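Local coordinates for protein glutamyl endopeptidase (Staphylococcus epidermidis, PDB 6PYM) that probably cleaves peptide bonds on the carbonyl side of glutamate, and also of aspartate, as a secreted serine protease with a trypsin-like domain, at residues 127-132 and 171-176; 178-183 and 196-201. The protein carries 1 engineered substitution. One frame throughout, in Å; residues are numbered along the deposited sequence.

Both contacts lie in the C-terminal half of a chymotrypsin-like double-barrel protease, in the antiparallel sheet of seven strands that packs beside the six-stranded barrel of the N-terminal half. Contact 1 joins strand 128-133 to strand 172-174 and is complete before the first segment of contact 2 begins; contact 2 joins strands 180-188 and 192-197, a beta hairpin. They lie about 10 Å apart, centre to centre, and strands 172-174 and 180-188 are direct neighbours, so the two contacts form one continuous run of four strands. Val173 O meets Ile181 N at 2.8 Å in a probable hydrogen bond. Strand 172-174 begins just beyond position 169 of the predicted charge relay system, occupied here by an engineered alanine, while Val196 lies near Asp93.

Contact 1: 127-132 and 171-176; sequences ENITVT and SPVFNG
Thr130 and Phe174 form an antiparallel hydrogen-bonded pair, with Thr130 N to Phe174 O at 3.0 Å and Phe174 N to Thr130 O at 2.8 Å; Thr132 N extends the pairing to Pro172 O, and the two short strands run 155° apart. The hydroxyl of Thr130, set between its own N and carbonyl carbon (chi1 54°), lies at the edge of the Phe174 ring, as does Thr132 CB; Thr130 OG1 is hydrogen-bonded at 2.8 Å to a water that also donates to Asn175 O. On the other face, Ile129 CD1 touches Val173 CG1 at 3.6 Å, and Val131 CG2 packs on Val173 CG2, with Tyr160 touching all three side chains. This is the C-terminal barrel of the chymotrypsin fold, where strand 172-174 follows the predicted nucleophile position, here the engineered Ala169. Ser171 CB sits 3.3 Å from Thr132 O. Beyond the strand pairing, water takes over: one water donates to Glu127 OE2 and Asn128 O and accepts from Gly176 N, while another links Glu127 OE2 to Asn175 ND2. Further polar partners are Asn168 O for the Ser171 hydroxyl, Arg124 N for Glu127 OE1 and Gln179 N for Asn175 OD1.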
ATOM      1  N   GLU A 127      16.559   7.725   7.590  1.00 13.91           N
ATOM      2  CA  GLU A 127      15.303   8.264   8.082  1.00 13.02           C
ATOM      3  C   GLU A 127      14.433   7.155   8.678  1.00 10.98           C
ATOM      4  O   GLU A 127      14.380   6.037   8.156  1.00 11.57           O
ATOM      5  CB  GLU A 127      14.587   8.918   6.908  1.00 16.12           C
ATOM      6  CG  GLU A 127      13.251   9.501   7.206  1.00 18.34           C
ATOM      7  CD  GLU A 127      12.720  10.300   6.040  1.00 17.78           C
ATOM      8  OE1 GLU A 127      13.521  10.689   5.155  1.00 17.72           O
ATOM      9  OE2 GLU A 127      11.500  10.544   6.010  1.00 20.94           O
ATOM     10  N   ASN A 128      13.748   7.475   9.771  1.00 11.55           N
ATOM     11  CA  ASN A 128      12.860   6.529  10.435  1.00 11.50           C
ATOM     12  C   ASN A 128      11.514   6.496   9.725  1.00 11.89           C
ATOM     13  O   ASN A 128      10.897   7.540   9.491  1.00 11.94           O
ATOM     14  CB  ASN A 128      12.651   6.952  11.887  1.00 14.96           C
ATOM     15  CG  ASN A 128      13.907   6.829  12.721  1.00 16.44           C
ATOM     16  OD1 ASN A 128      14.643   5.855  12.618  1.00 18.96           O
ATOM     17  ND2 ASN A 128      14.153   7.825  13.563  1.00 22.17           N
ATOM     18  N   ILE A 129      11.052   5.290   9.391  1.00 10.14           N
ATOM     19  CA  ILE A 129       9.850   5.095   8.591  1.00  9.92           C
ATOM     20  C   ILE A 129       9.056   3.923   9.153  1.00  8.73           C
ATOM     21  O   ILE A 129       9.515   3.190  10.031  1.00  9.65           O
ATOM     22  CB  ILE A 129      10.189   4.847   7.107  1.00  9.57           C
ATOM     23  CG1 ILE A 129      11.106   3.629   6.983  1.00 10.90           C
ATOM     24  CG2 ILE A 129      10.831   6.096   6.476  1.00 11.12           C
ATOM     25  CD1 ILE A 129      11.103   2.998   5.615  1.00 12.25           C
ATOM     26  N   THR A 130       7.846   3.749   8.624  1.00  9.07           N
ATOM     27  CA  THR A 130       7.041   2.567   8.879  1.00  9.32           C
ATOM     28  C   THR A 130       6.533   1.996   7.565  1.00  8.16           C
ATOM     29  O   THR A 130       6.389   2.714   6.571  1.00  9.62           O
ATOM     30  CB  THR A 130       5.840   2.863   9.785  1.00 10.01           C
ATOM     31  OG1 THR A 130       5.072   3.945   9.240  1.00  9.71           O
ATOM     32  CG2 THR A 130       6.292   3.217  11.194  1.00 11.03           C
ATOM     33  N   VAL A 131       6.259   0.694   7.570  1.00  7.85           N
ATOM     34  CA  VAL A 131       5.545   0.020   6.489  1.00  7.71           C
ATOM     35  C   VAL A 131       4.351  -0.658   7.135  1.00  6.85           C
ATOM     36  O   VAL A 131       4.523  -1.465   8.058  1.00  7.92           O
ATOM     37  CB  VAL A 131       6.436  -0.979   5.729  1.00  7.70           C
ATOM     38  CG1 VAL A 131       5.613  -1.786   4.723  1.00  9.78           C
ATOM     39  CG2 VAL A 131       7.531  -0.226   5.011  1.00  9.50           C
ATOM     40  N   THR A 132       3.154  -0.338   6.659  1.00  7.09           N
ATOM     41  CA  THR A 132       1.936  -0.753   7.338  1.00  7.05           C
ATOM     42  C   THR A 132       1.008  -1.427   6.345  1.00  6.94           C
ATOM     43  O   THR A 132       0.752  -0.891   5.264  1.00  7.22           O
ATOM     44  CB  THR A 132       1.295   0.443   8.037  1.00  8.03           C
ATOM     45  OG1 THR A 132       2.250   0.954   8.971  1.00  9.63           O
ATOM     46  CG2 THR A 132       0.008   0.049   8.771  1.00  9.04           C
ATOM     47  N   SER A 171       2.033  -2.491   0.459  1.00  7.05           N
ATOM     48  CA  SER A 171       1.835  -1.699   1.665  1.00  7.32           C
ATOM     49  C   SER A 171       2.443  -0.314   1.500  1.00  6.97           C
ATOM     50  O   SER A 171       3.561  -0.178   0.987  1.00  7.45           O
ATOM     51  CB  SER A 171       2.541  -2.341   2.856  1.00  7.41           C
ATOM     52  OG  SER A 171       1.952  -3.552   3.286  1.00  7.90           O
ATOM     53  N   PRO A 172       1.779   0.725   1.999  1.00  6.82           N
ATOM     54  CA  PRO A 172       2.409   2.044   2.002  1.00  7.15           C
ATOM     55  C   PRO A 172       3.603   2.096   2.944  1.00  7.23           C
ATOM     56  O   PRO A 172       3.600   1.509   4.034  1.00  7.92           O
ATOM     57  CB  PRO A 172       1.291   2.971   2.484  1.00  7.32           C
ATOM     58  CG  PRO A 172       0.378   2.082   3.259  1.00  7.00           C
ATOM     59  CD  PRO A 172       0.410   0.763   2.545  1.00  7.17           C
ATOM     60  N   VAL A 173       4.623   2.828   2.504  1.00  7.11           N
ATOM     61  CA  VAL A 173       5.781   3.197   3.305  1.00  7.87           C
ATOM     62  C   VAL A 173       5.538   4.631   3.751  1.00  7.76           C
ATOM     63  O   VAL A 173       5.397   5.522   2.908  1.00  8.47           O
ATOM     64  CB  VAL A 173       7.072   3.124   2.473  1.00  8.23           C
ATOM     65  CG1 VAL A 173       8.288   3.356   3.361  1.00  9.55           C
ATOM     66  CG2 VAL A 173       7.172   1.814   1.700  1.00  8.58           C
ATOM     67  N   PHE A 174       5.456   4.859   5.058  1.00  7.73           N
ATOM     68  CA  PHE A 174       5.139   6.173   5.605  1.00  8.40           C
ATOM     69  C   PHE A 174       6.377   6.799   6.235  1.00  8.30           C
ATOM     70  O   PHE A 174       7.126   6.132   6.960  1.00  9.64           O
ATOM     71  CB  PHE A 174       4.071   6.072   6.698  1.00  9.39           C
ATOM     72  CG  PHE A 174       2.693   5.731   6.204  1.00  8.43           C
ATOM     73  CD1 PHE A 174       1.913   6.669   5.553  1.00  9.30           C
ATOM     74  CD2 PHE A 174       2.152   4.474   6.437  1.00  8.60           C
ATOM     75  CE1 PHE A 174       0.624   6.352   5.123  1.00  9.23           C
ATOM     76  CE2 PHE A 174       0.867   4.151   6.012  1.00  8.82           C
ATOM     77  CZ  PHE A 174       0.102   5.095   5.359  1.00  8.89           C
ATOM     78  N   ASN A 175       6.568   8.100   5.991  1.00  8.92           N
ATOM     79  CA  ASN A 175       7.548   8.858   6.757  1.00 10.82           C
ATOM     80  C   ASN A 175       6.961   9.301   8.100  1.00 10.09           C
ATOM     81  O   ASN A 175       5.833   8.952   8.470  1.00 10.53           O
ATOM     82  CB  ASN A 175       8.112  10.024   5.940  1.00 11.11           C
ATOM     83  CG  ASN A 175       7.071  11.079   5.591  1.00  9.80           C
ATOM     84  OD1 ASN A 175       6.004  11.150   6.203  1.00  9.90           O
ATOM     85  ND2 ASN A 175       7.393  11.919   4.608  1.00 10.74           N
ATOM     86  N   GLY A 176       7.748  10.079   8.852  1.00 11.56           N
ATOM     87  CA  GLY A 176       7.328  10.539  10.164  1.00 12.60           C
ATOM     88  C   GLY A 176       6.155  11.493  10.136  1.00 12.93           C
ATOM     89  O   GLY A 176       5.465  11.640  11.152  1.00 14.65           O
TER
HETATM   90  O   HOH W   1      10.338  11.741   3.967  1.00 15.40           O
HETATM   91  O   HOH W   2      10.526  10.006   8.474  1.00 17.89           O
HETATM   92  O   HOH W   3       5.917   6.471   9.986  1.00 12.41           O

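Contact 2: 178-183 and 196-201; sequences NQVIGI and VYINDF
Ile183 and Val196 exchange two backbone hydrogen bonds, Val196 N to Ile183 O at 2.8 Å and Ile183 N to Val196 O at 3.0 Å, in the beta hairpin of strands 180-188 and 192-197 within the C-terminal barrel. The Val196 N-H approaches from above the carbonyl plane of Ile183, 38° out of it. Two residues further along each segment, Ile198 N donates to Ile181 O in a nearly straight bond (170° at the hydrogen). That carbonyl also accepts from Asn120 ND2, so two donors grip a buried oxygen. Between these bonds Gly182 and Tyr197 form a non-hydrogen-bonded pair, in which Gly182 CA lies only 3.0 Å from Val196 O. Ile181 O lies oblique to the Tyr197 ring, 3.7 Å from Tyr197 CD1. Past the hairpin the chain bends in an inverse gamma turn centred on Ile198, and Asn199 takes the N-cap of helix 200-209, its OD1 accepting from Val202 N. Ile198 itself returns toward strand 180-188: with CG1 anti to its carbonyl carbon (chi1 -61°) and the chain extended beyond, CD1 arrives at Gly182 N. The Ile198 and Val180 side chains cross at a slant, with Ile198 CD1 3.8 Å from Val180 CG1.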
ATOM      1  N   ASN A 178       3.627  10.862   8.301  1.00 10.68           N
ATOM      2  CA  ASN A 178       2.535   9.997   7.862  1.00 10.29           C
ATOM      3  C   ASN A 178       2.157  10.238   6.412  1.00  9.82           C
ATOM      4  O   ASN A 178       0.996  10.083   6.029  1.00 12.19           O
ATOM      5  CB  ASN A 178       1.332  10.056   8.799  1.00 13.25           C
ATOM      6  CG  ASN A 178       1.644   9.479  10.155  1.00 13.84           C
ATOM      7  OD1 ASN A 178       2.408   8.523  10.261  1.00 15.99           O
ATOM      8  ND2 ASN A 178       1.050  10.043  11.198  1.00 18.55           N
ATOM      9  N   GLN A 179       3.144  10.594   5.604  1.00  9.95           N
ATOM     10  CA  GLN A 179       3.000  10.704   4.163  1.00 10.09           C
ATOM     11  C   GLN A 179       3.615   9.482   3.497  1.00  8.62           C
ATOM     12  O   GLN A 179       4.607   8.930   3.978  1.00  9.27           O
ATOM     13  CB  GLN A 179       3.724  11.950   3.656  1.00 10.78           C
ATOM     14  CG  GLN A 179       3.322  13.226   4.380  1.00 12.17           C
ATOM     15  CD  GLN A 179       4.283  14.370   4.115  1.00 13.40           C
ATOM     16  OE1 GLN A 179       5.457  14.153   3.810  1.00 13.89           O
ATOM     17  NE2 GLN A 179       3.783  15.606   4.222  1.00 15.28           N
ATOM     18  N   VAL A 180       3.036   9.086   2.370  1.00  8.24           N
ATOM     19  CA  VAL A 180       3.499   7.903   1.648  1.00  8.92           C
ATOM     20  C   VAL A 180       4.712   8.272   0.801  1.00  8.47           C
ATOM     21  O   VAL A 180       4.610   9.091  -0.118  1.00  9.38           O
ATOM     22  CB  VAL A 180       2.381   7.316   0.774  1.00  8.50           C
ATOM     23  CG1 VAL A 180       2.865   6.063   0.048  1.00  9.96           C
ATOM     24  CG2 VAL A 180       1.138   7.021   1.596  1.00  9.50           C
ATOM     25  N   ILE A 181       5.855   7.654   1.103  1.00  8.38           N
ATOM     26  CA  ILE A 181       7.082   7.878   0.348  1.00  8.60           C
ATOM     27  C   ILE A 181       7.336   6.782  -0.681  1.00  8.37           C
ATOM     28  O   ILE A 181       8.133   6.994  -1.611  1.00  8.73           O
ATOM     29  CB  ILE A 181       8.304   8.030   1.282  1.00  8.74           C
ATOM     30  CG1 ILE A 181       8.590   6.732   2.045  1.00  9.67           C
ATOM     31  CG2 ILE A 181       8.122   9.223   2.219  1.00 10.27           C
ATOM     32  CD1 ILE A 181       9.873   6.792   2.871  1.00 10.68           C
ATOM     33  N   GLY A 182       6.702   5.622  -0.533  1.00  7.94           N
ATOM     34  CA  GLY A 182       6.919   4.500  -1.428  1.00  8.22           C
ATOM     35  C   GLY A 182       5.846   3.455  -1.227  1.00  7.08           C
ATOM     36  O   GLY A 182       5.018   3.555  -0.318  1.00  7.48           O
ATOM     37  N   ILE A 183       5.872   2.450  -2.101  1.00  7.22           N
ATOM     38  CA  ILE A 183       4.941   1.324  -2.052  1.00  7.44           C
ATOM     39  C   ILE A 183       5.783   0.057  -1.956  1.00  7.17           C
ATOM     40  O   ILE A 183       6.505  -0.289  -2.901  1.00  7.66           O
ATOM     41  CB  ILE A 183       4.009   1.296  -3.274  1.00  7.25           C
ATOM     42  CG1 ILE A 183       3.175   2.588  -3.368  1.00  8.25           C
ATOM     43  CG2 ILE A 183       3.126   0.051  -3.258  1.00  8.22           C
ATOM     44  CD1 ILE A 183       2.202   2.808  -2.213  1.00  8.48           C
ATOM     45  N   VAL A 196       8.806   0.660  -4.231  1.00  7.68           N
ATOM     46  CA  VAL A 196       8.827   1.611  -5.334  1.00  8.64           C
ATOM     47  C   VAL A 196       8.855   3.005  -4.735  1.00  8.59           C
ATOM     48  O   VAL A 196       7.917   3.410  -4.039  1.00  9.19           O
ATOM     49  CB  VAL A 196       7.606   1.448  -6.249  1.00  8.15           C
ATOM     50  CG1 VAL A 196       7.704   2.419  -7.430  1.00 10.19           C
ATOM     51  CG2 VAL A 196       7.488   0.015  -6.726  1.00 10.07           C
ATOM     52  N   TYR A 197       9.924   3.741  -5.016  1.00  8.75           N
ATOM     53  CA  TYR A 197      10.095   5.095  -4.511  1.00  8.55           C
ATOM     54  C   TYR A 197       9.256   6.057  -5.340  1.00  8.87           C
ATOM     55  O   TYR A 197       9.324   6.046  -6.573  1.00 10.07           O
ATOM     56  CB  TYR A 197      11.567   5.459  -4.644  1.00 10.89           C
ATOM     57  CG  TYR A 197      11.988   6.781  -4.062  1.00 11.16           C
ATOM     58  CD1 TYR A 197      11.604   7.162  -2.784  1.00 11.51           C
ATOM     59  CD2 TYR A 197      12.817   7.631  -4.777  1.00 11.32           C
ATOM     60  CE1 TYR A 197      12.022   8.356  -2.238  1.00 13.10           C
ATOM     61  CE2 TYR A 197      13.238   8.832  -4.238  1.00 12.91           C
ATOM     62  CZ  TYR A 197      12.837   9.185  -2.970  1.00 12.74           C
ATOM     63  OH  TYR A 197      13.251  10.371  -2.418  1.00 15.81           O
ATOM     64  N   ILE A 198       8.465   6.887  -4.669  1.00  8.88           N
ATOM     65  CA  ILE A 198       7.586   7.799  -5.386  1.00  9.40           C
ATOM     66  C   ILE A 198       8.377   9.043  -5.779  1.00 10.24           C
ATOM     67  O   ILE A 198       8.293  10.097  -5.137  1.00 10.76           O
ATOM     68  CB  ILE A 198       6.308   8.079  -4.576  1.00  9.40           C
ATOM     69  CG1 ILE A 198       5.544   6.766  -4.357  1.00  9.69           C
ATOM     70  CG2 ILE A 198       5.424   9.112  -5.278  1.00 11.24           C
ATOM     71  CD1 ILE A 198       4.420   6.849  -3.337  1.00 10.89           C
ATOM     72  N   ASN A 199       9.190   8.903  -6.819  1.00 10.72           N
ATOM     73  CA  ASN A 199      10.007  10.003  -7.309  1.00 12.20           C
ATOM     74  C   ASN A 199       9.178  10.912  -8.222  1.00 11.92           C
ATOM     75  O   ASN A 199       7.963  10.760  -8.360  1.00 11.02           O
ATOM     76  CB  ASN A 199      11.291   9.480  -7.947  1.00 14.43           C
ATOM     77  CG  ASN A 199      11.059   8.780  -9.274  1.00 15.12           C
ATOM     78  OD1 ASN A 199       9.956   8.759  -9.817  1.00 14.90           O
ATOM     79  ND2 ASN A 199      12.131   8.217  -9.821  1.00 19.95           N
ATOM     80  N   ASP A 200       9.841  11.878  -8.867  1.00 13.06           N
ATOM     81  CA  ASP A 200       9.116  12.862  -9.669  1.00 14.00           C
ATOM     82  C   ASP A 200       8.369  12.211 -10.825  1.00 12.62           C
ATOM     83  O   ASP A 200       7.253  12.624 -11.162  1.00 13.68           O
ATOM     84  CB  ASP A 200      10.067  13.947 -10.175  1.00 18.83           C
ATOM     85  CG  ASP A 200      10.571  14.846  -9.063  1.00 22.68           C
ATOM     86  OD1 ASP A 200       9.923  14.902  -7.997  1.00 25.90           O
ATOM     87  OD2 ASP A 200      11.611  15.509  -9.267  1.00 34.13           O
ATOM     88  N   PHE A 201       8.961  11.193 -11.449  1.00 14.02           N
ATOM     89  CA  PHE A 201       8.284  10.515 -12.549  1.00 14.56           C
ATOM     90  C   PHE A 201       7.063   9.743 -12.063  1.00 12.26           C
ATOM     91  O   PHE A 201       6.029   9.709 -12.740  1.00 12.50           O
ATOM     92  CB  PHE A 201       9.261   9.597 -13.277  1.00 17.50           C
ATOM     93  CG  PHE A 201      10.409  10.328 -13.908  1.00 23.10           C
ATOM     94  CD1 PHE A 201      10.231  11.030 -15.088  1.00 24.60           C
ATOM     95  CD2 PHE A 201      11.661  10.334 -13.313  1.00 25.22           C
ATOM     96  CE1 PHE A 201      11.287  11.713 -15.672  1.00 26.26           C
ATOM     97  CE2 PHE A 201      12.720  11.015 -13.892  1.00 27.13           C
ATOM     98  CZ  PHE A 201      12.530  11.705 -15.072  1.00 27.48           C
TER